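Local atomic coordinates of copper-containing nitrite reductase (Thermus scotoductus, PDB entry 6HBE), a protein that probably reduces nitrite to nitric oxide with electrons from a cytochrome c, using bound copper, and works as a homotrimer. Residues I158-A163 and V178-R183; P193-D198 and K284-I289; Y199-F204 and S248-W253. One frame throughout, in Å; residues are numbered along the deposited sequence.

Contact 1 of 3, residues I158-A163 and V178-R183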
loop_
_atom_site.group_PDB
_atom_site.type_symbol
_atom_site.label_atom_id
_atom_site.label_comp_id
_atom_site.label_asym_id
_atom_site.label_seq_id
_atom_site.Cartn_x
_atom_site.Cartn_y
_atom_site.Cartn_z
ATOM N N ILE C 158 17.122 -4.557 -15.667
ATOM C CA ILE C 158 15.708 -4.841 -15.367
ATOM C C ILE C 158 14.980 -3.617 -14.757
ATOM O O ILE C 158 15.424 -3.093 -13.739
ATOM C CB ILE C 158 15.602 -5.993 -14.317
ATOM C CG1 ILE C 158 16.309 -7.282 -14.790
ATOM C CG2 ILE C 158 14.134 -6.300 -13.993
ATOM C CD1 ILE C 158 15.527 -8.053 -15.825
ATOM N N ILE C 159 13.847 -3.226 -15.339
ATOM C CA ILE C 159 12.915 -2.270 -14.711
ATOM C C ILE C 159 11.680 -3.016 -14.268
ATOM O O ILE C 159 11.158 -3.833 -15.036
ATOM C CB ILE C 159 12.520 -1.120 -15.667
ATOM C CG1 ILE C 159 13.657 -0.086 -15.708
ATOM C CG2 ILE C 159 11.210 -0.459 -15.262
ATOM C CD1 ILE C 159 13.530 0.980 -16.791
ATOM N N GLN C 160 11.249 -2.739 -13.036
ATOM C CA GLN C 160 9.925 -3.085 -12.559
ATOM C C GLN C 160 8.990 -1.894 -12.664
ATOM O O GLN C 160 9.340 -0.818 -12.203
ATOM C CB GLN C 160 9.977 -3.590 -11.099
ATOM C CG GLN C 160 8.617 -4.086 -10.604
ATOM C CD GLN C 160 8.658 -4.633 -9.175
ATOM O OE1 GLN C 160 9.537 -5.442 -8.805
ATOM N NE2 GLN C 160 7.720 -4.167 -8.347
ATOM N N SER C 161 7.774 -2.100 -13.174
ATOM C CA SER C 161 6.812 -0.997 -13.330
ATOM C C SER C 161 5.379 -1.515 -13.277
ATOM O O SER C 161 5.128 -2.708 -13.488
ATOM C CB SER C 161 7.051 -0.230 -14.650
ATOM O OG SER C 161 6.727 -1.012 -15.797
ATOM N N GLU C 162 4.451 -0.592 -13.000
ATOM C CA GLU C 162 3.023 -0.869 -12.800
ATOM C C GLU C 162 2.189 -0.316 -13.943
ATOM O O GLU C 162 2.589 0.654 -14.576
ATOM C CB GLU C 162 2.540 -0.205 -11.475
ATOM C CG GLU C 162 3.280 -0.675 -10.216
ATOM C CD GLU C 162 3.496 0.403 -9.156
ATOM O OE1 GLU C 162 2.719 1.430 -9.072
ATOM O OE2 GLU C 162 4.521 0.244 -8.402
ATOM N N ALA C 163 1.025 -0.933 -14.198
ATOM C CA ALA C 163 0.034 -0.402 -15.124
ATOM C C ALA C 163 -1.285 -0.237 -14.397
ATOM O O ALA C 163 -1.608 -1.068 -13.552
ATOM C CB ALA C 163 -0.149 -1.325 -16.323
ATOM N N VAL C 178 1.780 -5.669 -12.802
ATOM C CA VAL C 178 3.151 -5.301 -12.381
ATOM C C VAL C 178 4.130 -6.200 -13.134
ATOM O O VAL C 178 3.903 -7.408 -13.227
ATOM C CB VAL C 178 3.334 -5.406 -10.860
ATOM C CG1 VAL C 178 4.688 -4.809 -10.457
ATOM C CG2 VAL C 178 2.220 -4.665 -10.127
ATOM N N MET C 179 5.184 -5.629 -13.693
ATOM C CA MET C 179 5.980 -6.349 -14.748
ATOM C C MET C 179 7.443 -5.966 -14.814
ATOM O O MET C 179 7.806 -4.854 -14.408
ATOM C CB MET C 179 5.328 -6.177 -16.146
ATOM C CG MET C 179 5.242 -4.774 -16.705
ATOM S SD MET C 179 3.958 -4.572 -18.004
ATOM C CE MET C 179 2.560 -4.338 -16.931
ATOM N N PHE C 180 8.274 -6.903 -15.315
ATOM C CA PHE C 180 9.702 -6.629 -15.592
ATOM C C PHE C 180 9.811 -6.315 -17.107
ATOM O O PHE C 180 9.304 -7.073 -17.966
ATOM C CB PHE C 180 10.629 -7.820 -15.260
ATOM C CG PHE C 180 10.642 -8.259 -13.807
ATOM C CD1 PHE C 180 10.659 -7.331 -12.744
ATOM C CD2 PHE C 180 10.689 -9.616 -13.478
ATOM C CE1 PHE C 180 10.699 -7.759 -11.416
ATOM C CE2 PHE C 180 10.727 -10.035 -12.153
ATOM C CZ PHE C 180 10.717 -9.108 -11.121
ATOM N N ASN C 181 10.486 -5.219 -17.428
ATOM C CA ASN C 181 10.684 -4.779 -18.824
ATOM C C ASN C 181 9.410 -4.797 -19.720
ATOM O O ASN C 181 9.429 -5.230 -20.870
ATOM C CB ASN C 181 11.867 -5.561 -19.404
ATOM C CG ASN C 181 13.168 -5.175 -18.727
ATOM O OD1 ASN C 181 13.227 -4.144 -18.046
ATOM N ND2 ASN C 181 14.208 -5.991 -18.885
ATOM N N GLY C 182 8.304 -4.309 -19.164
ATOM C CA GLY C 182 7.107 -3.939 -19.966
ATOM C C GLY C 182 6.147 -5.010 -20.422
ATOM O O GLY C 182 5.264 -4.731 -21.230
ATOM N N ARG C 183 6.276 -6.237 -19.925
ATOM C CA ARG C 183 5.361 -7.316 -20.329
ATOM C C ARG C 183 5.233 -8.377 -19.217
ATOM O O ARG C 183 6.236 -8.833 -18.678
ATOM C CB ARG C 183 5.865 -7.946 -21.628
ATOM C CG ARG C 183 4.905 -8.938 -22.281
ATOM C CD ARG C 183 5.429 -9.323 -23.671
ATOM N NE ARG C 183 4.778 -10.480 -24.292
ATOM C CZ ARG C 183 3.761 -10.436 -25.161
ATOM N NH1 ARG C 183 3.186 -9.281 -25.517
ATOM N NH2 ARG C 183 3.294 -11.568 -25.679
HETATM O O HOH W 1 8.517 -2.850 -16.714
#
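I159 and N181 meet where two antiparallel strands of a cupredoxin-type sheet part company. Strand 177-180 lies at the border of the sheet within this chain and runs beside strand 154-163. N181 bonds to I159 twice: its backbone N donates to O of I159 at 2.8 Å, and its side-chain OD1 accepts N of I159 at 2.9 Å. The second bond is nearly straight, although its donor is tilted 32° from the carbonyl plane of the asparagine. The torsion that sets CG anti to the carbonyl carbon of N181 (chi1 -67°) brings OD1 to this amide. ND2 points the other way, to the carbonyl of Y157 and the hydroxyl of Y187. N181 lies within a type I' turn from F180 to R183.

Q160, E162, V178 and F180 share one face of the sheet. The extended chain of Q160 crosses both V178 and F180 obliquely. Its NE2 lies 3.7 Å from CG1 of V178, while OE1 comes to the edge of the F180 ring and bonds to S213. The amide and ring planes stand 53° apart. CG2 of I158 also touches this ring, at CD1. CG of E162 lies alongside CG2 of V178, both side chains pointing the same way; the carboxylate itself is held by Y164, N210 and L211.

S161 and M179 occupy the other face. The bent end of M179 brings CE to CB of A163. One water joins the two strands to the turn: it lies 2.7 Å from OG of S161, donates to the carbonyl O of M179 and accepts from the amide N of G182.

Contact 2 of 3, residues P193-D198 and K284-I289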
loop_
_atom_site.group_PDB
_atom_site.type_symbol
_atom_site.label_atom_id
_atom_site.label_comp_id
_atom_site.label_asym_id
_atom_site.label_seq_id
_atom_site.Cartn_x
_atom_site.Cartn_y
_atom_site.Cartn_z
ATOM N N PRO C 193 18.890 -17.481 -20.817
ATOM C CA PRO C 193 19.882 -18.565 -20.666
ATOM C C PRO C 193 21.117 -18.109 -19.892
ATOM O O PRO C 193 21.651 -17.054 -20.179
ATOM C CB PRO C 193 20.265 -18.917 -22.137
ATOM C CG PRO C 193 19.123 -18.390 -22.970
ATOM C CD PRO C 193 18.695 -17.132 -22.238
ATOM N N VAL C 194 21.536 -18.911 -18.910
ATOM C CA VAL C 194 22.764 -18.700 -18.142
ATOM C C VAL C 194 23.457 -20.057 -17.951
ATOM O O VAL C 194 22.871 -21.091 -18.219
ATOM C CB VAL C 194 22.490 -18.039 -16.755
ATOM C CG1 VAL C 194 21.748 -16.689 -16.920
ATOM C CG2 VAL C 194 21.772 -18.975 -15.785
ATOM N N ARG C 195 24.703 -20.030 -17.504
ATOM C CA ARG C 195 25.465 -21.242 -17.170
ATOM C C ARG C 195 25.772 -21.311 -15.664
ATOM O O ARG C 195 26.124 -20.280 -15.050
ATOM C CB ARG C 195 26.815 -21.252 -17.896
ATOM C CG ARG C 195 26.737 -21.160 -19.412
ATOM C CD ARG C 195 28.143 -21.260 -20.016
ATOM N NE ARG C 195 28.111 -20.995 -21.451
ATOM C CZ ARG C 195 29.097 -20.439 -22.170
ATOM N NH1 ARG C 195 30.261 -20.071 -21.615
ATOM N NH2 ARG C 195 28.906 -20.228 -23.475
ATOM N N PRO C 196 25.748 -22.530 -15.079
ATOM C CA PRO C 196 26.281 -22.703 -13.731
ATOM C C PRO C 196 27.695 -22.152 -13.630
ATOM O O PRO C 196 28.464 -22.293 -14.594
ATOM C CB PRO C 196 26.257 -24.223 -13.530
ATOM C CG PRO C 196 25.192 -24.704 -14.437
ATOM C CD PRO C 196 25.270 -23.812 -15.647
ATOM N N GLY C 197 27.998 -21.473 -12.523
ATOM C CA GLY C 197 29.259 -20.746 -12.341
ATOM C C GLY C 197 29.371 -19.357 -12.969
ATOM O O GLY C 197 30.321 -18.667 -12.687
ATOM N N ASP C 198 28.443 -18.923 -13.831
ATOM C CA ASP C 198 28.519 -17.554 -14.416
ATOM C C ASP C 198 28.540 -16.454 -13.343
ATOM O O ASP C 198 27.770 -16.518 -12.339
ATOM C CB ASP C 198 27.280 -17.245 -15.293
ATOM C CG ASP C 198 27.413 -17.690 -16.716
ATOM O OD1 ASP C 198 28.526 -18.051 -17.175
ATOM O OD2 ASP C 198 26.351 -17.684 -17.390
ATOM N N LYS C 284 24.664 -26.111 -18.631
ATOM C CA LYS C 284 26.119 -26.165 -18.878
ATOM C C LYS C 284 26.497 -25.728 -20.286
ATOM O O LYS C 284 27.505 -25.058 -20.483
ATOM C CB LYS C 284 26.641 -27.610 -18.658
ATOM C CG LYS C 284 26.685 -28.069 -17.202
ATOM C CD LYS C 284 27.590 -27.175 -16.360
ATOM C CE LYS C 284 28.141 -27.824 -15.086
ATOM N NZ LYS C 284 27.076 -28.245 -14.128
ATOM N N ASP C 285 25.667 -26.064 -21.257
ATOM C CA ASP C 285 26.004 -25.740 -22.675
ATOM C C ASP C 285 25.349 -24.436 -23.199
ATOM O O ASP C 285 25.264 -24.222 -24.416
ATOM C CB ASP C 285 25.674 -26.948 -23.593
ATOM C CG ASP C 285 24.214 -27.419 -23.486
ATOM O OD1 ASP C 285 23.405 -26.776 -22.767
ATOM O OD2 ASP C 285 23.883 -28.460 -24.113
ATOM N N ALA C 286 24.898 -23.555 -22.295
ATOM C CA ALA C 286 24.067 -22.420 -22.714
ATOM C C ALA C 286 24.888 -21.427 -23.541
ATOM O O ALA C 286 26.001 -21.041 -23.142
ATOM C CB ALA C 286 23.465 -21.708 -21.499
ATOM N N PRO C 287 24.325 -20.958 -24.674
ATOM C CA PRO C 287 25.020 -19.939 -25.440
ATOM C C PRO C 287 25.063 -18.621 -24.704
ATOM O O PRO C 287 24.194 -18.342 -23.861
ATOM C CB PRO C 287 24.174 -19.813 -26.703
ATOM C CG PRO C 287 22.808 -20.145 -26.240
ATOM C CD PRO C 287 23.019 -21.280 -25.265
ATOM N N ARG C 288 26.094 -17.836 -24.981
ATOM C CA ARG C 288 26.139 -16.479 -24.504
ATOM C C ARG C 288 25.238 -15.541 -25.343
ATOM O O ARG C 288 25.582 -15.153 -26.467
ATOM C CB ARG C 288 27.568 -15.990 -24.481
ATOM C CG ARG C 288 27.741 -14.708 -23.703
ATOM C CD ARG C 288 27.373 -14.895 -22.239
ATOM N NE ARG C 288 28.203 -15.909 -21.568
ATOM C CZ ARG C 288 27.821 -16.703 -20.551
ATOM N NH1 ARG C 288 26.565 -16.690 -20.074
ATOM N NH2 ARG C 288 28.708 -17.551 -20.012
ATOM N N ILE C 289 24.056 -15.222 -24.811
ATOM C CA ILE C 289 23.118 -14.362 -25.532
ATOM C C ILE C 289 23.508 -12.900 -25.385
ATOM O O ILE C 289 24.331 -12.558 -24.525
ATOM C CB ILE C 289 21.668 -14.579 -25.090
ATOM C CG1 ILE C 289 21.455 -14.206 -23.599
ATOM C CG2 ILE C 289 21.256 -16.009 -25.403
ATOM C CD1 ILE C 289 20.039 -13.716 -23.341
HETATM O O HOH W 2 24.034 -16.648 -21.682
#
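The guanidinium of R195 has NH2 of R288 over one face, 3.2 Å above its plane and offset toward the rim. At its edge, in the plane, sits the carbonyl O of A286. NE of R195 donates to O of A286 at 2.7 Å, and NH2 adds a weak second bond. The R288 guanidinium is turned 48° from that of R195 and has NH2 of R195 over one of its own faces. The edge of R288 goes to D198.

R288 grips D198 end-on. NH2 of R288 reaches OD1 of D198 at 2.9 Å on its syn side, and NH1 of R288 reaches OD2 of D198 at 2.9 Å from above the carboxylate plane. The two flat groups are 58° apart, so this salt bridge is far from coplanar. The bent chain of R288 brings its end to the carboxylate. OD2 of D198 also accepts the backbone N of R195 at 2.9 Å, from the opposite face. The carboxylate thus ties the type II turn R195-D198 to the other segment and probably offsets the like charges of the two arginines. An alanine in place of D198 would probably leave R288 without its mate and set its guanidinium free to turn beside R195.

Nonpolar atoms pack around the polar group. CD of P193 meets CD1 of I289 at 3.8 Å, and the aliphatic chain of K284 crosses the ring of P196. CB of A286 rests against the carbonyl O of V194. A water donates to the carbonyl O atoms of P193 and P287.

This is surface packing away from the copper sites. It fastens the loop after strand 277-282 to the link between strands 192-194 and 199-208. V194 pairs through its backbone with R281 and K283.

Contact 3 of 3, residues Y199-F204 and S248-W253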
loop_
_atom_site.group_PDB
_atom_site.type_symbol
_atom_site.label_atom_id
_atom_site.label_comp_id
_atom_site.label_asym_id
_atom_site.label_seq_id
_atom_site.Cartn_x
_atom_site.Cartn_y
_atom_site.Cartn_z
ATOM N N TYR C 199 29.383 -15.450 -13.561
ATOM C CA TYR C 199 29.317 -14.186 -12.815
ATOM C C TYR C 199 28.278 -13.266 -13.487
ATOM O O TYR C 199 28.508 -12.754 -14.599
ATOM C CB TYR C 199 30.716 -13.551 -12.736
ATOM C CG TYR C 199 30.819 -12.070 -12.397
ATOM C CD1 TYR C 199 29.840 -11.391 -11.628
ATOM C CD2 TYR C 199 31.946 -11.333 -12.810
ATOM C CE1 TYR C 199 29.963 -10.041 -11.346
ATOM C CE2 TYR C 199 32.071 -9.974 -12.518
ATOM C CZ TYR C 199 31.094 -9.338 -11.768
ATOM O OH TYR C 199 31.246 -7.994 -11.492
ATOM N N LEU C 200 27.123 -13.088 -12.822
ATOM C CA LEU C 200 26.081 -12.166 -13.296
ATOM C C LEU C 200 26.167 -10.809 -12.607
ATOM O O LEU C 200 26.425 -10.746 -11.406
ATOM C CB LEU C 200 24.677 -12.761 -13.063
ATOM C CG LEU C 200 24.391 -14.140 -13.666
ATOM C CD1 LEU C 200 22.926 -14.511 -13.452
ATOM C CD2 LEU C 200 24.713 -14.264 -15.157
ATOM N N ARG C 201 25.931 -9.728 -13.359
ATOM C CA ARG C 201 25.714 -8.394 -12.750
ATOM C C ARG C 201 24.330 -7.863 -13.186
ATOM O O ARG C 201 24.045 -7.770 -14.376
ATOM C CB ARG C 201 26.853 -7.409 -13.057
ATOM C CG ARG C 201 26.850 -6.140 -12.174
ATOM C CD ARG C 201 28.261 -5.594 -11.968
ATOM N NE ARG C 201 28.744 -4.851 -13.132
ATOM C CZ ARG C 201 30.003 -4.833 -13.608
ATOM N NH1 ARG C 201 30.991 -5.545 -13.064
ATOM N NH2 ARG C 201 30.267 -4.067 -14.659
ATOM N N ILE C 202 23.475 -7.547 -12.198
ATOM C CA ILE C 202 22.069 -7.172 -12.424
ATOM C C ILE C 202 21.975 -5.672 -12.096
ATOM O O ILE C 202 22.473 -5.225 -11.057
ATOM C CB ILE C 202 21.101 -8.000 -11.539
ATOM C CG1 ILE C 202 21.253 -9.507 -11.835
ATOM C CG2 ILE C 202 19.639 -7.576 -11.753
ATOM C CD1 ILE C 202 20.663 -10.408 -10.770
ATOM N N TYR C 203 21.388 -4.911 -12.999
ATOM C CA TYR C 203 21.139 -3.475 -12.822
ATOM C C TYR C 203 19.615 -3.367 -12.678
ATOM O O TYR C 203 18.889 -3.573 -13.661
ATOM C CB TYR C 203 21.650 -2.700 -14.038
ATOM C CG TYR C 203 23.164 -2.784 -14.291
ATOM C CD1 TYR C 203 23.737 -3.914 -14.898
ATOM C CD2 TYR C 203 24.002 -1.726 -13.963
ATOM C CE1 TYR C 203 25.107 -3.987 -15.148
ATOM C CE2 TYR C 203 25.384 -1.781 -14.199
ATOM C CZ TYR C 203 25.931 -2.928 -14.783
ATOM O OH TYR C 203 27.287 -3.015 -15.043
ATOM N N PHE C 204 19.139 -3.060 -11.464
ATOM C CA PHE C 204 17.691 -3.093 -11.147
ATOM C C PHE C 204 17.174 -1.712 -10.764
ATOM O O PHE C 204 17.742 -1.082 -9.867
ATOM C CB PHE C 204 17.438 -4.058 -9.984
ATOM C CG PHE C 204 15.989 -4.088 -9.516
ATOM C CD1 PHE C 204 14.987 -4.434 -10.392
ATOM C CD2 PHE C 204 15.656 -3.834 -8.193
ATOM C CE1 PHE C 204 13.667 -4.474 -9.993
ATOM C CE2 PHE C 204 14.327 -3.913 -7.774
ATOM C CZ PHE C 204 13.335 -4.204 -8.693
ATOM N N SER C 248 17.113 2.036 -6.741
ATOM C CA SER C 248 17.843 1.118 -7.638
ATOM C C SER C 248 18.950 0.386 -6.894
ATOM O O SER C 248 19.340 0.809 -5.800
ATOM C CB SER C 248 18.483 1.889 -8.803
ATOM O OG SER C 248 19.573 2.731 -8.324
ATOM N N TRP C 249 19.417 -0.712 -7.501
ATOM C CA TRP C 249 20.524 -1.519 -7.013
ATOM C C TRP C 249 21.386 -2.019 -8.167
ATOM O O TRP C 249 20.859 -2.264 -9.247
ATOM C CB TRP C 249 20.012 -2.764 -6.247
ATOM C CG TRP C 249 19.319 -2.494 -4.937
ATOM C CD1 TRP C 249 17.953 -2.295 -4.748
ATOM C CD2 TRP C 249 19.918 -2.408 -3.645
ATOM N NE1 TRP C 249 17.695 -2.088 -3.424
ATOM C CE2 TRP C 249 18.872 -2.154 -2.715
ATOM C CE3 TRP C 249 21.232 -2.552 -3.163
ATOM C CZ2 TRP C 249 19.099 -2.050 -1.325
ATOM C CZ3 TRP C 249 21.465 -2.417 -1.768
ATOM C CH2 TRP C 249 20.401 -2.148 -0.876
ATOM N N VAL C 250 22.702 -2.167 -7.930
ATOM C CA VAL C 250 23.536 -3.132 -8.703
ATOM C C VAL C 250 23.818 -4.367 -7.817
ATOM O O VAL C 250 24.122 -4.228 -6.636
ATOM C CB VAL C 250 24.850 -2.488 -9.208
ATOM C CG1 VAL C 250 25.783 -3.510 -9.830
ATOM C CG2 VAL C 250 24.526 -1.419 -10.239
ATOM N N ILE C 251 23.641 -5.565 -8.373
ATOM C CA ILE C 251 23.785 -6.825 -7.637
ATOM C C ILE C 251 24.820 -7.707 -8.393
ATOM O O ILE C 251 24.733 -7.852 -9.608
ATOM C CB ILE C 251 22.412 -7.528 -7.566
ATOM C CG1 ILE C 251 21.428 -6.698 -6.706
ATOM C CG2 ILE C 251 22.519 -8.960 -7.051
ATOM C CD1 ILE C 251 19.966 -7.025 -7.010
ATOM N N GLU C 252 25.787 -8.263 -7.660
ATOM C CA GLU C 252 26.738 -9.260 -8.175
ATOM C C GLU C 252 26.454 -10.624 -7.517
ATOM O O GLU C 252 26.360 -10.704 -6.292
ATOM C CB GLU C 252 28.169 -8.804 -7.848
ATOM C CG GLU C 252 28.589 -7.520 -8.532
ATOM C CD GLU C 252 30.038 -7.139 -8.205
ATOM O OE1 GLU C 252 30.374 -6.978 -7.028
ATOM O OE2 GLU C 252 30.845 -7.011 -9.141
ATOM N N TRP C 253 26.299 -11.674 -8.326
ATOM C CA TRP C 253 25.981 -13.006 -7.857
ATOM C C TRP C 253 26.545 -14.020 -8.861
ATOM O O TRP C 253 26.428 -13.827 -10.071
ATOM C CB TRP C 253 24.425 -13.164 -7.732
ATOM C CG TRP C 253 23.892 -14.556 -7.373
ATOM C CD1 TRP C 253 24.090 -15.246 -6.208
ATOM C CD2 TRP C 253 23.008 -15.366 -8.164
ATOM N NE1 TRP C 253 23.442 -16.461 -6.256
ATOM C CE2 TRP C 253 22.779 -16.559 -7.448
ATOM C CE3 TRP C 253 22.468 -15.238 -9.447
ATOM C CZ2 TRP C 253 21.962 -17.584 -7.940
ATOM C CZ3 TRP C 253 21.657 -16.257 -9.932
ATOM C CH2 TRP C 253 21.428 -17.420 -9.186
#
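Y199 and E252 join hydroxyl to carboxylate across two antiparallel strands of a cupredoxin-type sheet, 199-208 and 248-254. Six backbone hydrogen bonds hold these strands together. They fall at the hydrogen-bonded pairs L200-W253, I202-I251 and F204-W249. The bond from N of I202 to O of I251 measures 2.9 Å. The one from N of W253 to O of L200 is longer at 3.2 Å.

Polar side chains gather on the face of R201, Y203, V250 and E252. OH of Y199 donates to OE2 of E252 at 2.6 Å, on the anti side of the carboxylate. The same hydroxyl accepts from NH1 of R201, so it stands between the arginine and the glutamate. R201 grips OH of Y203 side-on with NE and NH2, and that oxygen lies only 1° out of the guanidinium plane. The bend at chi3 (78°) turns NE and NH2 of R201 to face OH of Y203. The network goes on to E137 from Y203, and to E145 through a salt bridge with R201. OE1 of E252 bonds to Y226 and to N of M144, so this buried carboxylate has several partners.

Apolar contacts occur on both faces. CG1 of V250 touches CG of R201 at 3.7 Å, and CG2 of V250 lies alongside the Y203 ring. On the other face L200 and W253 run side by side, I202 faces I251, and the F204 and W249 rings approach edge to edge at 4.4 Å between CD2 and CD1.

The outer ends reach beyond this pair of strands. S248 packs on Q239 of the second subunit, and its OG bonds to the carbonyl O of V110. NE1 of W253 hydrogen-bonds OD1 of N83 in the third subunit.

Overall arrangement
Contacts 1 and 3 lie in one six-stranded sheet, where strand 154-163 is the neighbour of strand 199-208. Their centres are about 17 Å apart, and I158 N and Y203 O probably form a hydrogen bond. Contact 2 lies at the edge of the other sheet of this cupredoxin-like domain, where the end of strand 192-194 meets the loop after strand 277-282. Its centre is about 17 Å from that of contact 3 and 25 Å from that of contact 1. Along the chain contact 1 comes first, and both segments of contact 3 fall between the two of contact 2. Contact 2 meets the first sheet through V194 on L200, and contact 3 also reaches the other subunits.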